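Local coordinates for putative hydrolase (Shewanella frigidimarina, PDB 3LHO), which is probably an iron-dependent dioxygenase of the 2-oxoadipate dioxygenase/decarboxylase family, crystallised here with nickel in its metal site, at residues N39-L44 with H165-I170. Sequence-based numbering, arbitrary orientation. Where two conformers were deposited one is given.
Sequences NDHIAL and HFTVSI. With NI (nickel (II) ion), chain B.
H41 and H165, on adjacent antiparallel strands, each bind nickel through NE2 at 2.1 Å; chi1 near +60° sets both CG atoms between backbone N and carbonyl carbon, bringing both NE2 atoms to one metal, the rings rim to rim, planes at 78°. E235 and three waters complete the six ligands. On the side of the H41 ring away from nickel, D40 OD2 accepts a nearly straight hydrogen bond (171°) from H41 ND1 through its anti lone pair, fixing the ring's rotation. D40 OD1 makes salt bridges to K93 and R239. The two-histidine, one-carboxylate site lies on the sheet, as in the metal-binding glyoxalase (VOC) clan. T167 N donates to H41 O and A43 N to H165 O. At a classic bulge D40 and H41 both face T167, whose O takes D40 N at 2.6 Å and H41 N only weakly. On the metal face T167 CB and OG1 lie over the H41 ring, OG1 hydrogen-bonding E235 rather than NE2; A43 CB lies over the H165 ring. On the opposite face I42 CG2 packs onto the F166 ring, 3.4 Å from CE2; an alanine in place of this phenylalanine would probably leave the methyl without its aromatic floor. N39 OD1 reaches the ring's edge near CD2.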
loop_
_atom_site.group_PDB
_atom_site.type_symbol
_atom_site.label_atom_id
_atom_site.label_comp_id
_atom_site.label_asym_id
_atom_site.label_seq_id
_atom_site.Cartn_x
_atom_site.Cartn_y
_atom_site.Cartn_z
ATOM N N ASN A 39 -3.882 10.711 7.059
ATOM C CA ASN A 39 -3.746 9.278 6.788
ATOM C C ASN A 39 -3.070 8.501 7.932
ATOM O O ASN A 39 -2.111 8.976 8.541
ATOM C CB ASN A 39 -2.975 9.095 5.482
ATOM C CG ASN A 39 -3.716 9.660 4.283
ATOM O OD1 ASN A 39 -3.188 10.523 3.536
ATOM N ND2 ASN A 39 -4.940 9.216 4.100
ATOM N N ASP A 40 -3.588 7.327 8.249
ATOM C CA ASP A 40 -2.936 6.419 9.198
ATOM C C ASP A 40 -1.630 5.855 8.622
ATOM O O ASP A 40 -0.599 5.785 9.311
ATOM C CB ASP A 40 -3.859 5.217 9.509
ATOM C CG ASP A 40 -3.242 4.266 10.517
ATOM O OD1 ASP A 40 -3.092 4.682 11.674
ATOM O OD2 ASP A 40 -2.814 3.136 10.171
ATOM N N HIS A 41 -1.703 5.438 7.355
ATOM C CA HIS A 41 -0.562 4.835 6.672
ATOM C C HIS A 41 -0.719 4.788 5.184
ATOM O O HIS A 41 -1.836 5.020 4.662
ATOM C CB HIS A 41 -0.222 3.414 7.237
ATOM C CG HIS A 41 -1.229 2.332 6.956
ATOM N ND1 HIS A 41 -2.274 2.043 7.818
ATOM C CD2 HIS A 41 -1.281 1.388 5.970
ATOM C CE1 HIS A 41 -2.948 1.007 7.353
ATOM N NE2 HIS A 41 -2.355 0.582 6.247
ATOM N N ILE A 42 0.427 4.569 4.519
ATOM C CA ILE A 42 0.527 4.053 3.158
ATOM C C ILE A 42 1.233 2.683 3.193
ATOM O O ILE A 42 1.891 2.294 4.198
ATOM C CB ILE A 42 1.222 5.067 2.153
ATOM C CG1 ILE A 42 2.676 5.331 2.558
ATOM C CG2 ILE A 42 0.447 6.392 2.085
ATOM C CD1 ILE A 42 3.680 5.067 1.553
ATOM N N ALA A 43 1.010 1.904 2.138
ATOM C CA ALA A 43 1.618 0.572 2.016
ATOM C C ALA A 43 2.308 0.474 0.673
ATOM O O ALA A 43 1.681 0.803 -0.364
ATOM C CB ALA A 43 0.546 -0.530 2.126
ATOM N N LEU A 44 3.559 0.020 0.679
ATOM C CA LEU A 44 4.338 -0.232 -0.533
ATOM C C LEU A 44 4.823 -1.672 -0.551
ATOM O O LEU A 44 4.923 -2.297 0.511
ATOM C CB LEU A 44 5.533 0.735 -0.599
ATOM C CG LEU A 44 5.278 2.222 -0.491
ATOM C CD1 LEU A 44 6.653 2.961 -0.385
ATOM C CD2 LEU A 44 4.494 2.778 -1.708
ATOM N N HIS A 165 -1.897 1.083 -1.231
ATOM C CA HIS A 165 -3.065 1.818 -0.678
ATOM C C HIS A 165 -2.659 2.951 0.239
ATOM O O HIS A 165 -1.544 2.962 0.777
ATOM C CB HIS A 165 -4.069 0.875 0.030
ATOM C CG HIS A 165 -3.512 0.114 1.192
ATOM N ND1 HIS A 165 -2.930 -1.130 1.068
ATOM C CD2 HIS A 165 -3.558 0.372 2.523
ATOM C CE1 HIS A 165 -2.580 -1.576 2.257
ATOM N NE2 HIS A 165 -2.937 -0.674 3.167
ATOM N N PHE A 166 -3.559 3.931 0.349
ATOM C CA PHE A 166 -3.603 4.871 1.466
ATOM C C PHE A 166 -4.685 4.439 2.436
ATOM O O PHE A 166 -5.704 3.884 2.009
ATOM C CB PHE A 166 -3.961 6.237 0.968
ATOM C CG PHE A 166 -2.821 6.941 0.362
ATOM C CD1 PHE A 166 -2.290 6.502 -0.841
ATOM C CD2 PHE A 166 -2.279 8.071 0.982
ATOM C CE1 PHE A 166 -1.220 7.183 -1.427
ATOM C CE2 PHE A 166 -1.231 8.772 0.364
ATOM C CZ PHE A 166 -0.677 8.286 -0.790
ATOM N N THR A 167 -4.462 4.729 3.719
ATOM C CA THR A 167 -5.408 4.442 4.774
ATOM C C THR A 167 -5.731 5.673 5.613
ATOM O O THR A 167 -4.827 6.265 6.217
ATOM C CB THR A 167 -4.874 3.350 5.701
ATOM O OG1 THR A 167 -4.594 2.172 4.930
ATOM C CG2 THR A 167 -5.940 3.044 6.795
ATOM N N VAL A 168 -7.012 6.051 5.628
ATOM C CA VAL A 168 -7.523 7.148 6.425
ATOM C C VAL A 168 -7.492 6.857 7.900
ATOM O O VAL A 168 -7.828 5.747 8.321
ATOM C CB VAL A 168 -8.958 7.516 5.981
ATOM C CG1 VAL A 168 -9.539 8.615 6.863
ATOM C CG2 VAL A 168 -8.919 7.959 4.483
ATOM N N SER A 169 -7.057 7.841 8.693
ATOM C CA SER A 169 -7.067 7.714 10.113
ATOM C C SER A 169 -8.447 8.131 10.600
ATOM O O SER A 169 -8.793 9.337 10.566
ATOM C CB SER A 169 -6.024 8.636 10.763
ATOM O OG SER A 169 -6.192 8.630 12.170
ATOM N N ILE A 170 -9.201 7.139 11.074
ATOM C CA ILE A 170 -10.525 7.379 11.648
ATOM C C ILE A 170 -10.352 8.188 12.945
ATOM O O ILE A 170 -11.114 9.121 13.190
ATOM C CB ILE A 170 -11.302 6.056 11.906
ATOM C CG1 ILE A 170 -11.635 5.372 10.562
ATOM C CG2 ILE A 170 -12.592 6.327 12.695
ATOM C CD1 ILE A 170 -12.156 3.947 10.714
HETATM NI NI NI B . -3.072 -1.152 5.233
HETATM O O HOH W 1 -5.165 5.811 13.044
HETATM O O HOH W 2 -3.870 -3.399 4.843
HETATM O O HOH W 3 -3.148 -2.151 7.006
HETATM O O HOH W 4 -1.152 -2.386 5.467
#